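Long-range contacts in alkaline phosphatase D (Bacillus subtilis, PDB 2YEQ), which hydrolyses phosphate esters, acting as a phosphodiesterase and alkaline phosphatase through an active site that holds iron and calcium: residues Gln116-Gln126 with Leu143-Tyr154; Ser321-Ala329 with Thr446-Ala454. All blocks are in the same frame, centred on the assembly; numbering follows the deposited sequence.

Interaction 1: residues Gln116-Gln126 with Leu143-Tyr154; sequences QMTFAFASCQQ and LDLVFHLGDYIY. With FE (Fe (III) ion), chain B; CA (calcium ion), chain C; EDO (1,2-ethanediol), chain D.
L143 lays its two methyls along the first segment, CD1 on A120 CB and CD2 on T118 CG2. D144 then grips T118 twice: its backbone N donates to T118 O, and its OD2 takes the T118 N-H on the anti lone pair (2.9 Å, 171°), while OD1 pairs with K105. L145 lies on the face of the sheet that carries F119, F121 and F147 and meets the methyl of M117; its carbonyl receives A120 N in a longer bond. From here F147 N to A120 O, A122 N to F147 O and L149 N to A122 O continue the parallel pairing. F147 directs its ring edge at the face of F119 in a T-shaped pair, centroids 5.2 Å apart and planes at 78°. The two strands flank helix 133-138 in a beta-alpha-beta unit, and the metal ligands follow the C-terminal strand ends, as in calcineurin-like phosphoesterases. A first torsion of -159° turns the H148 ring away from its own N, beneath A122 O and on to Q125, where NE2 donates to OE1 (3.0 Å) from well above the carbonyl plane. G150 O accepts C124 N, carrying the pairing into the metal loops. D151 OD2 bridges iron (2.1 Å) and calcium (2.5 Å), H211 being a polar partner of its carboxylate, and C124 SG joins it on iron at 2.5 Å. Y152 O takes Q125 NE2 on a lone pair at 2.8 Å, and this nitrogen lies over the centre of the Y152 ring, while OE1, at the amide's other end, takes H148 and Y135. Y154 OH, also hydrogen-bonded to S412, is a further iron ligand at 2.0 Å, and Q126 CG sits over the centre of its ring; H382 binds the same iron.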
loop_
_atom_site.group_PDB
_atom_site.type_symbol
_atom_site.label_atom_id
_atom_site.label_comp_id
_atom_site.label_asym_id
_atom_site.label_seq_id
_atom_site.Cartn_x
_atom_site.Cartn_y
_atom_site.Cartn_z
ATOM N N GLN A 116 18.534 0.422 14.441
ATOM C CA GLN A 116 18.080 1.045 13.199
ATOM C C GLN A 116 17.194 0.097 12.375
ATOM O O GLN A 116 17.295 -1.130 12.488
ATOM C CB GLN A 116 19.273 1.499 12.370
ATOM C CG GLN A 116 18.938 2.380 11.183
ATOM C CD GLN A 116 20.181 2.924 10.480
ATOM O OE1 GLN A 116 20.786 3.883 10.932
ATOM N NE2 GLN A 116 20.532 2.332 9.348
ATOM N N MET A 117 16.310 0.698 11.588
ATOM C CA MET A 117 15.444 -0.020 10.662
ATOM C C MET A 117 15.311 0.856 9.439
ATOM O O MET A 117 15.169 2.083 9.560
ATOM C CB MET A 117 14.058 -0.219 11.294
ATOM C CG MET A 117 13.060 -0.896 10.380
ATOM S SD MET A 117 11.433 -0.992 11.107
ATOM C CE MET A 117 10.668 -2.191 9.980
ATOM N N THR A 118 15.356 0.249 8.258
ATOM C CA THR A 118 15.105 0.979 7.025
ATOM C C THR A 118 14.047 0.219 6.213
ATOM O O THR A 118 14.141 -0.997 6.059
ATOM C CB THR A 118 16.394 1.136 6.171
ATOM O OG1 THR A 118 17.423 1.728 6.978
ATOM C CG2 THR A 118 16.150 2.016 4.954
ATOM N N PHE A 119 13.057 0.939 5.706
ATOM C CA PHE A 119 11.989 0.303 4.919
ATOM C C PHE A 119 11.520 1.305 3.898
ATOM O O PHE A 119 11.914 2.471 3.956
ATOM C CB PHE A 119 10.873 -0.249 5.817
ATOM C CG PHE A 119 10.056 0.799 6.547
ATOM C CD1 PHE A 119 8.981 1.400 5.932
ATOM C CD2 PHE A 119 10.342 1.145 7.862
ATOM C CE1 PHE A 119 8.197 2.358 6.601
ATOM C CE2 PHE A 119 9.560 2.088 8.540
ATOM C CZ PHE A 119 8.476 2.691 7.888
ATOM N N ALA A 120 10.749 0.842 2.917
ATOM C CA ALA A 120 10.144 1.714 1.945
ATOM C C ALA A 120 8.639 1.436 1.990
ATOM O O ALA A 120 8.226 0.340 2.409
ATOM C CB ALA A 120 10.666 1.444 0.535
ATOM N N PHE A 121 7.849 2.422 1.583
ATOM C CA PHE A 121 6.410 2.180 1.369
ATOM C C PHE A 121 5.941 2.759 0.060
ATOM O O PHE A 121 6.445 3.781 -0.432
ATOM C CB PHE A 121 5.544 2.575 2.584
ATOM C CG PHE A 121 5.456 4.032 2.862
ATOM C CD1 PHE A 121 4.447 4.794 2.307
ATOM C CD2 PHE A 121 6.332 4.635 3.768
ATOM C CE1 PHE A 121 4.302 6.131 2.612
ATOM C CE2 PHE A 121 6.197 5.992 4.091
ATOM C CZ PHE A 121 5.197 6.742 3.499
ATOM N N ALA A 122 4.969 2.061 -0.523
ATOM C CA ALA A 122 4.507 2.363 -1.851
ATOM C C ALA A 122 2.985 2.199 -1.923
ATOM O O ALA A 122 2.395 1.495 -1.110
ATOM C CB ALA A 122 5.166 1.382 -2.823
ATOM N N SER A 123 2.385 2.842 -2.905
ATOM C CA SER A 123 0.967 2.642 -3.227
ATOM C C SER A 123 0.730 3.051 -4.651
ATOM O O SER A 123 1.576 3.706 -5.264
ATOM C CB SER A 123 0.107 3.502 -2.289
ATOM O OG SER A 123 0.313 4.868 -2.559
ATOM N N CYS A 124 -0.432 2.677 -5.192
ATOM C CA CYS A 124 -1.001 3.330 -6.380
ATOM C C CYS A 124 -0.166 3.188 -7.666
ATOM O O CYS A 124 0.531 4.117 -8.146
ATOM C CB CYS A 124 -1.384 4.791 -6.088
ATOM S SG CYS A 124 -2.726 4.988 -4.808
ATOM N N GLN A 125 -0.309 2.019 -8.271
ATOM C CA GLN A 125 0.503 1.642 -9.420
ATOM C C GLN A 125 -0.314 1.341 -10.681
ATOM O O GLN A 125 -0.106 0.314 -11.321
ATOM C CB GLN A 125 1.398 0.459 -9.051
ATOM C CG GLN A 125 0.703 -0.778 -8.509
ATOM C CD GLN A 125 1.605 -1.625 -7.688
ATOM O OE1 GLN A 125 2.481 -1.113 -6.965
ATOM N NE2 GLN A 125 1.395 -2.940 -7.744
ATOM N N GLN A 126 -1.185 2.271 -11.052
ATOM C CA GLN A 126 -2.041 2.116 -12.231
ATOM C C GLN A 126 -1.128 1.707 -13.409
ATOM O O GLN A 126 -0.288 2.470 -13.851
ATOM C CB GLN A 126 -2.793 3.410 -12.554
ATOM C CG GLN A 126 -4.268 3.255 -12.941
ATOM C CD GLN A 126 -4.492 2.662 -14.347
ATOM O OE1 GLN A 126 -3.743 1.819 -14.772
ATOM N NE2 GLN A 126 -5.543 3.119 -15.060
ATOM N N LEU A 143 16.960 -2.384 2.251
ATOM C CA LEU A 143 15.789 -2.283 3.126
ATOM C C LEU A 143 15.626 -3.541 3.922
ATOM O O LEU A 143 15.980 -4.625 3.448
ATOM C CB LEU A 143 14.525 -2.065 2.279
ATOM C CG LEU A 143 14.560 -0.985 1.215
ATOM C CD1 LEU A 143 13.278 -1.087 0.359
ATOM C CD2 LEU A 143 14.738 0.411 1.851
ATOM N N ASP A 144 15.064 -3.403 5.117
ATOM C CA ASP A 144 14.645 -4.527 5.929
ATOM C C ASP A 144 13.262 -5.067 5.494
ATOM O O ASP A 144 12.994 -6.252 5.633
ATOM C CB ASP A 144 14.567 -4.117 7.392
ATOM C CG ASP A 144 15.938 -3.686 7.965
ATOM O OD1 ASP A 144 16.847 -4.542 7.989
ATOM O OD2 ASP A 144 16.076 -2.513 8.395
ATOM N N LEU A 145 12.397 -4.185 5.013
ATOM C CA LEU A 145 11.091 -4.606 4.486
ATOM C C LEU A 145 10.446 -3.517 3.661
ATOM O O LEU A 145 10.948 -2.385 3.576
ATOM C CB LEU A 145 10.166 -5.140 5.592
ATOM C CG LEU A 145 9.795 -4.295 6.811
ATOM C CD1 LEU A 145 8.676 -3.379 6.466
ATOM C CD2 LEU A 145 9.358 -5.191 7.949
ATOM N N VAL A 146 9.372 -3.889 2.968
ATOM C CA VAL A 146 8.585 -2.990 2.163
ATOM C C VAL A 146 7.119 -3.103 2.621
ATOM O O VAL A 146 6.646 -4.212 2.929
ATOM C CB VAL A 146 8.683 -3.350 0.665
ATOM C CG1 VAL A 146 7.689 -2.560 -0.168
ATOM C CG2 VAL A 146 10.105 -3.093 0.167
ATOM N N PHE A 147 6.437 -1.955 2.670
ATOM C CA PHE A 147 4.978 -1.882 2.863
ATOM C C PHE A 147 4.289 -1.456 1.588
ATOM O O PHE A 147 4.723 -0.538 0.904
ATOM C CB PHE A 147 4.604 -0.817 3.920
ATOM C CG PHE A 147 4.963 -1.194 5.314
ATOM C CD1 PHE A 147 4.115 -1.960 6.076
ATOM C CD2 PHE A 147 6.151 -0.743 5.891
ATOM C CE1 PHE A 147 4.433 -2.304 7.368
ATOM C CE2 PHE A 147 6.475 -1.082 7.208
ATOM C CZ PHE A 147 5.616 -1.863 7.937
ATOM N N HIS A 148 3.197 -2.125 1.244
ATOM C CA HIS A 148 2.334 -1.621 0.206
ATOM C C HIS A 148 1.012 -1.217 0.864
ATOM O O HIS A 148 0.450 -1.966 1.655
ATOM C CB HIS A 148 2.140 -2.635 -0.921
ATOM C CG HIS A 148 1.691 -2.001 -2.193
ATOM N ND1 HIS A 148 0.392 -1.596 -2.395
ATOM C CD2 HIS A 148 2.368 -1.666 -3.307
ATOM C CE1 HIS A 148 0.294 -1.031 -3.583
ATOM N NE2 HIS A 148 1.481 -1.061 -4.161
ATOM N N LEU A 149 0.555 -0.011 0.555
ATOM C CA LEU A 149 -0.572 0.607 1.270
ATOM C C LEU A 149 -1.849 0.716 0.433
ATOM O O LEU A 149 -2.805 1.382 0.853
ATOM C CB LEU A 149 -0.197 2.006 1.755
ATOM C CG LEU A 149 1.022 2.073 2.687
ATOM C CD1 LEU A 149 1.239 3.535 3.139
ATOM C CD2 LEU A 149 0.909 1.123 3.863
ATOM N N GLY A 150 -1.847 0.114 -0.756
ATOM C CA GLY A 150 -3.104 -0.082 -1.544
ATOM C C GLY A 150 -3.017 0.341 -2.996
ATOM O O GLY A 150 -2.029 0.939 -3.433
ATOM N N ASP A 151 -4.107 0.058 -3.726
ATOM C CA ASP A 151 -4.205 0.232 -5.142
ATOM C C ASP A 151 -3.022 -0.476 -5.814
ATOM O O ASP A 151 -2.378 0.065 -6.693
ATOM C CB ASP A 151 -4.294 1.696 -5.537
ATOM C CG ASP A 151 -5.592 2.375 -5.079
ATOM O OD1 ASP A 151 -6.409 1.742 -4.395
ATOM O OD2 ASP A 151 -5.742 3.597 -5.387
ATOM N N TYR A 152 -2.771 -1.699 -5.366
ATOM C CA TYR A 152 -1.804 -2.578 -6.009
ATOM C C TYR A 152 -2.242 -2.992 -7.414
ATOM O O TYR A 152 -1.387 -3.187 -8.286
ATOM C CB TYR A 152 -1.586 -3.797 -5.145
ATOM C CG TYR A 152 -0.443 -4.686 -5.554
ATOM C CD1 TYR A 152 -0.588 -5.606 -6.586
ATOM C CD2 TYR A 152 0.780 -4.645 -4.875
ATOM C CE1 TYR A 152 0.465 -6.459 -6.953
ATOM C CE2 TYR A 152 1.849 -5.506 -5.242
ATOM C CZ TYR A 152 1.673 -6.404 -6.284
ATOM O OH TYR A 152 2.697 -7.242 -6.654
ATOM N N ILE A 153 -3.556 -3.168 -7.619
ATOM C CA ILE A 153 -4.145 -3.231 -8.959
ATOM C C ILE A 153 -5.246 -2.194 -9.069
ATOM O O ILE A 153 -5.678 -1.666 -8.046
ATOM C CB ILE A 153 -4.771 -4.612 -9.288
ATOM C CG1 ILE A 153 -5.948 -4.923 -8.342
ATOM C CG2 ILE A 153 -3.708 -5.722 -9.240
ATOM C CD1 ILE A 153 -6.876 -6.050 -8.850
ATOM N N TYR A 154 -5.651 -1.883 -10.306
ATOM C CA TYR A 154 -6.842 -1.096 -10.592
ATOM C C TYR A 154 -7.773 -2.005 -11.416
ATOM O O TYR A 154 -7.303 -2.926 -12.105
ATOM C CB TYR A 154 -6.529 0.206 -11.348
ATOM C CG TYR A 154 -5.863 1.262 -10.478
ATOM C CD1 TYR A 154 -4.555 1.075 -9.993
ATOM C CD2 TYR A 154 -6.546 2.405 -10.097
ATOM C CE1 TYR A 154 -3.942 2.010 -9.180
ATOM C CE2 TYR A 154 -5.943 3.372 -9.275
ATOM C CZ TYR A 154 -4.647 3.155 -8.803
ATOM O OH TYR A 154 -4.028 4.085 -8.019
HETATM FE FE FE B . -4.638 5.123 -6.426
HETATM CA CA CA C . -7.089 4.407 -3.423
HETATM C C1 EDO D . 16.416 -8.509 2.184
HETATM O O1 EDO D . 15.418 -9.430 1.766
HETATM C C2 EDO D . 15.912 -7.707 3.367
HETATM O O2 EDO D . 17.052 -7.065 3.948
HETATM O O HOH W 1 -4.711 3.862 -2.613
#

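Interaction 2: residues Ser321-Ala329 with Thr446-Ala454; sequences STAHWNVLA and TVTPHQWKA. With PE5 (3,6,9,12,15,18,21,24-octaoxahexacosan-1-ol), chain H.
H324 and P449 mark the closest backbone approach, CA to CA 5.5 Å, whereas the axes of strands 325-329 and 451-454 stay 10.3 Å apart at 34°, a spacing bridged by side chains. The second segment is a beta hairpin whose type I turn, T448 to Q451, faces H324 and W325. H324 lies flat against the turn: P449 CB stands over the centre of the imidazole, 3.7 Å from its centroid and almost on the ring normal, a CH-pi contact. W325 reaches farther in. Its CG is anti to the carbonyl carbon (chi1 -61°), which sends the indole across to the hairpin, where NE1 donates to T448 O (2.8 Å). That oxygen lies close to the indole plane and also accepts the N-H of Q451, the two donors arriving from opposite faces of the carbonyl. The buried indole N-H is thereby satisfied by the turn. CD1 of the same ring presses on V447 CG1 at 3.4 Å. Over one indole face comes W452, the edge of its six-membered ring directed at the five-membered ring of W325 in a T-shaped pair with planes at 73°; W452 CB adds a CH-pi contact to the six-membered ring. Farther along, V327 CG2 touches W452 CH2 at 3.6 Å, prolonging the apolar seam beyond the two indoles. The seam joins two mixed sheets, consistent with the beta sandwich of calcineurin-like metallophosphoesterases: strand 325-329 lies between strands 271-275 and 374-378 in one, and the hairpin of strands 440-448 and 451-459 belongs to the other. V375 of strand 374-378 packs on both tryptophans, F405 of strand 400-406 meets the W452 ring, and K479, just beyond strand 470-477, makes a cation-pi contact with W325.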
loop_
_atom_site.group_PDB
_atom_site.type_symbol
_atom_site.label_atom_id
_atom_site.label_comp_id
_atom_site.label_asym_id
_atom_site.label_seq_id
_atom_site.Cartn_x
_atom_site.Cartn_y
_atom_site.Cartn_z
ATOM N N SER A 321 2.016 -0.750 24.009
ATOM C CA SER A 321 3.313 -0.703 23.335
ATOM C C SER A 321 4.368 0.013 24.184
ATOM O O SER A 321 4.133 1.102 24.679
ATOM C CB SER A 321 3.202 0.038 22.014
ATOM O OG SER A 321 4.469 0.313 21.445
ATOM N N THR A 322 5.538 -0.598 24.312
ATOM C CA THR A 322 6.677 0.072 24.926
ATOM C C THR A 322 7.754 0.356 23.890
ATOM O O THR A 322 8.874 0.688 24.255
ATOM C CB THR A 322 7.278 -0.783 26.033
ATOM O OG1 THR A 322 7.582 -2.071 25.504
ATOM C CG2 THR A 322 6.298 -0.933 27.184
ATOM N N ALA A 323 7.423 0.243 22.605
ATOM C CA ALA A 323 8.395 0.493 21.546
ATOM C C ALA A 323 8.720 1.961 21.466
ATOM O O ALA A 323 7.949 2.779 21.925
ATOM C CB ALA A 323 7.867 -0.009 20.191
ATOM N N HIS A 324 9.864 2.297 20.869
ATOM C CA HIS A 324 10.241 3.699 20.634
ATOM C C HIS A 324 9.314 4.441 19.688
ATOM O O HIS A 324 9.223 5.668 19.762
ATOM C CB HIS A 324 11.668 3.813 20.085
ATOM C CG HIS A 324 12.718 3.460 21.092
ATOM N ND1 HIS A 324 12.994 4.255 22.182
ATOM C CD2 HIS A 324 13.526 2.377 21.201
ATOM C CE1 HIS A 324 13.936 3.683 22.914
ATOM N NE2 HIS A 324 14.269 2.537 22.346
ATOM N N TRP A 325 8.652 3.709 18.783
ATOM C CA TRP A 325 7.718 4.304 17.831
ATOM C C TRP A 325 6.447 3.450 17.686
ATOM O O TRP A 325 6.482 2.220 17.811
ATOM C CB TRP A 325 8.376 4.441 16.467
ATOM C CG TRP A 325 9.593 5.326 16.468
ATOM C CD1 TRP A 325 10.891 4.934 16.593
ATOM C CD2 TRP A 325 9.609 6.738 16.374
ATOM N NE1 TRP A 325 11.730 6.028 16.564
ATOM C CE2 TRP A 325 10.965 7.151 16.428
ATOM C CE3 TRP A 325 8.614 7.706 16.244
ATOM C CZ2 TRP A 325 11.335 8.484 16.368
ATOM C CZ3 TRP A 325 8.976 9.008 16.168
ATOM C CH2 TRP A 325 10.333 9.400 16.229
ATOM N N ASN A 326 5.333 4.124 17.441
ATOM C CA ASN A 326 4.035 3.466 17.186
ATOM C C ASN A 326 3.622 3.913 15.812
ATOM O O ASN A 326 3.584 5.104 15.535
ATOM C CB ASN A 326 3.012 3.905 18.222
ATOM C CG ASN A 326 3.267 3.304 19.556
ATOM O OD1 ASN A 326 3.233 2.090 19.706
ATOM N ND2 ASN A 326 3.526 4.152 20.561
ATOM N N VAL A 327 3.399 2.958 14.916
ATOM C CA VAL A 327 3.212 3.279 13.497
ATOM C C VAL A 327 1.831 2.790 13.055
ATOM O O VAL A 327 1.431 1.693 13.434
ATOM C CB VAL A 327 4.308 2.627 12.640
ATOM C CG1 VAL A 327 4.175 3.019 11.137
ATOM C CG2 VAL A 327 5.714 3.029 13.184
ATOM N N LEU A 328 1.119 3.648 12.332
ATOM C CA LEU A 328 -0.120 3.291 11.643
ATOM C C LEU A 328 0.169 3.196 10.145
ATOM O O LEU A 328 0.339 4.186 9.473
ATOM C CB LEU A 328 -1.215 4.337 11.892
ATOM C CG LEU A 328 -1.662 4.661 13.318
ATOM C CD1 LEU A 328 -3.019 5.444 13.280
ATOM C CD2 LEU A 328 -1.713 3.419 14.136
ATOM N N ALA A 329 0.273 1.984 9.643
ATOM C CA ALA A 329 0.493 1.768 8.217
ATOM C C ALA A 329 -0.895 1.607 7.616
ATOM O O ALA A 329 -1.531 0.580 7.829
ATOM C CB ALA A 329 1.291 0.511 8.007
ATOM N N THR A 446 14.028 5.693 7.524
ATOM C CA THR A 446 15.124 5.198 8.360
ATOM C C THR A 446 14.852 5.575 9.791
ATOM O O THR A 446 14.682 6.742 10.113
ATOM C CB THR A 446 16.467 5.797 7.927
ATOM O OG1 THR A 446 16.671 5.543 6.532
ATOM C CG2 THR A 446 17.605 5.178 8.730
ATOM N N VAL A 447 14.744 4.580 10.641
ATOM C CA VAL A 447 14.254 4.775 11.976
ATOM C C VAL A 447 15.312 4.398 12.987
ATOM O O VAL A 447 15.872 3.309 12.915
ATOM C CB VAL A 447 13.019 3.899 12.233
ATOM C CG1 VAL A 447 12.444 4.165 13.649
ATOM C CG2 VAL A 447 11.971 4.147 11.117
ATOM N N THR A 448 15.530 5.288 13.953
ATOM C CA THR A 448 16.367 5.027 15.112
ATOM C C THR A 448 15.547 5.383 16.343
ATOM O O THR A 448 14.523 6.039 16.216
ATOM C CB THR A 448 17.672 5.898 15.048
ATOM O OG1 THR A 448 17.329 7.284 15.042
ATOM C CG2 THR A 448 18.453 5.595 13.763
ATOM N N PRO A 449 16.004 5.002 17.536
ATOM C CA PRO A 449 15.210 5.237 18.747
ATOM C C PRO A 449 14.765 6.678 18.985
ATOM O O PRO A 449 13.678 6.880 19.518
ATOM C CB PRO A 449 16.128 4.748 19.867
ATOM C CG PRO A 449 16.923 3.668 19.228
ATOM C CD PRO A 449 17.213 4.217 17.849
ATOM N N HIS A 450 15.564 7.661 18.578
ATOM C CA HIS A 450 15.237 9.061 18.872
ATOM C C HIS A 450 14.954 9.888 17.649
ATOM O O HIS A 450 14.699 11.092 17.747
ATOM C CB HIS A 450 16.372 9.697 19.690
ATOM C CG HIS A 450 16.660 8.956 20.959
ATOM N ND1 HIS A 450 15.664 8.587 21.840
ATOM C CD2 HIS A 450 17.812 8.453 21.459
ATOM C CE1 HIS A 450 16.192 7.906 22.843
ATOM N NE2 HIS A 450 17.496 7.816 22.638
ATOM N N GLN A 451 14.977 9.250 16.488
ATOM C CA GLN A 451 14.753 9.962 15.261
ATOM C C GLN A 451 14.103 9.124 14.146
ATOM O O GLN A 451 14.511 7.986 13.900
ATOM C CB GLN A 451 16.082 10.453 14.781
ATOM C CG GLN A 451 15.991 11.353 13.638
ATOM C CD GLN A 451 17.360 11.846 13.221
ATOM O OE1 GLN A 451 17.964 12.700 13.891
ATOM N NE2 GLN A 451 17.873 11.287 12.124
ATOM N N TRP A 452 13.150 9.732 13.448
ATOM C CA TRP A 452 12.516 9.131 12.268
ATOM C C TRP A 452 12.854 9.999 11.089
ATOM O O TRP A 452 12.544 11.182 11.082
ATOM C CB TRP A 452 10.997 9.079 12.429
ATOM C CG TRP A 452 10.292 8.285 11.342
ATOM C CD1 TRP A 452 10.184 8.603 10.033
ATOM C CD2 TRP A 452 9.629 7.040 11.517
ATOM N NE1 TRP A 452 9.490 7.610 9.355
ATOM C CE2 TRP A 452 9.122 6.650 10.258
ATOM C CE3 TRP A 452 9.425 6.205 12.607
ATOM C CZ2 TRP A 452 8.423 5.463 10.071
ATOM C CZ3 TRP A 452 8.695 5.016 12.419
ATOM C CH2 TRP A 452 8.222 4.663 11.159
ATOM N N LYS A 453 13.464 9.415 10.072
ATOM C CA LYS A 453 13.723 10.135 8.843
ATOM C C LYS A 453 12.935 9.533 7.679
ATOM O O LYS A 453 12.911 8.310 7.522
ATOM C CB LYS A 453 15.211 10.102 8.503
ATOM C CG LYS A 453 15.533 10.744 7.168
ATOM C CD LYS A 453 16.951 11.325 7.117
ATOM C CE LYS A 453 17.980 10.296 7.340
ATOM N NZ LYS A 453 19.388 10.787 6.995
ATOM N N ALA A 454 12.321 10.406 6.891
ATOM C CA ALA A 454 11.594 10.042 5.687
ATOM C C ALA A 454 12.248 10.723 4.516
ATOM O O ALA A 454 12.356 11.951 4.498
ATOM C CB ALA A 454 10.111 10.481 5.795
HETATM C C48 PE5 H . 19.258 8.168 4.037
HETATM C C50 PE5 H . 20.460 8.064 4.963
HETATM O O1 PE5 H . 20.064 8.404 6.298
HETATM C C1 PE5 H . 20.623 7.596 7.337
HETATM C C2 PE5 H . 19.877 7.788 8.659
HETATM O O2 PE5 H . 20.506 8.795 9.449
HETATM C C3 PE5 H . 19.709 9.432 10.456
HETATM C C4 PE5 H . 20.466 10.659 10.965
HETATM O O3 PE5 H . 19.855 11.888 10.538
HETATM C C5 PE5 H . 20.683 12.604 9.620
HETATM C C6 PE5 H . 20.094 13.912 9.141
HETATM O O4 PE5 H . 20.670 14.243 7.872
HETATM C C7 PE5 H . 19.850 13.865 6.774
HETATM C C8 PE5 H . 20.565 13.886 5.444
HETATM O O5 PE5 H . 19.989 12.886 4.590
HETATM C C9 PE5 H . 19.056 13.468 3.683
#

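In the fold
Interactions 1 and 2 lie with their centres about 17 Å apart and meet through one sheet, in which strand 117-122 of interaction 1 neighbours strand 440-448 of interaction 2. M117 O is 2.8 Å from V447 N, a probable hydrogen bond, and F119 CZ packs on W452 CZ2 at 3.5 Å, linking the phenylalanine pair to the tryptophan pair. Interaction 1 then runs on into the metal loops, where H382 also binds iron, and D209, D210 and D380 also bind calcium; a phosphate ion about 3 Å from the D151 side chain marks the site. Interaction 2 lies at the other end of strand 117-122, remote from both metals, and holds none of their ligands.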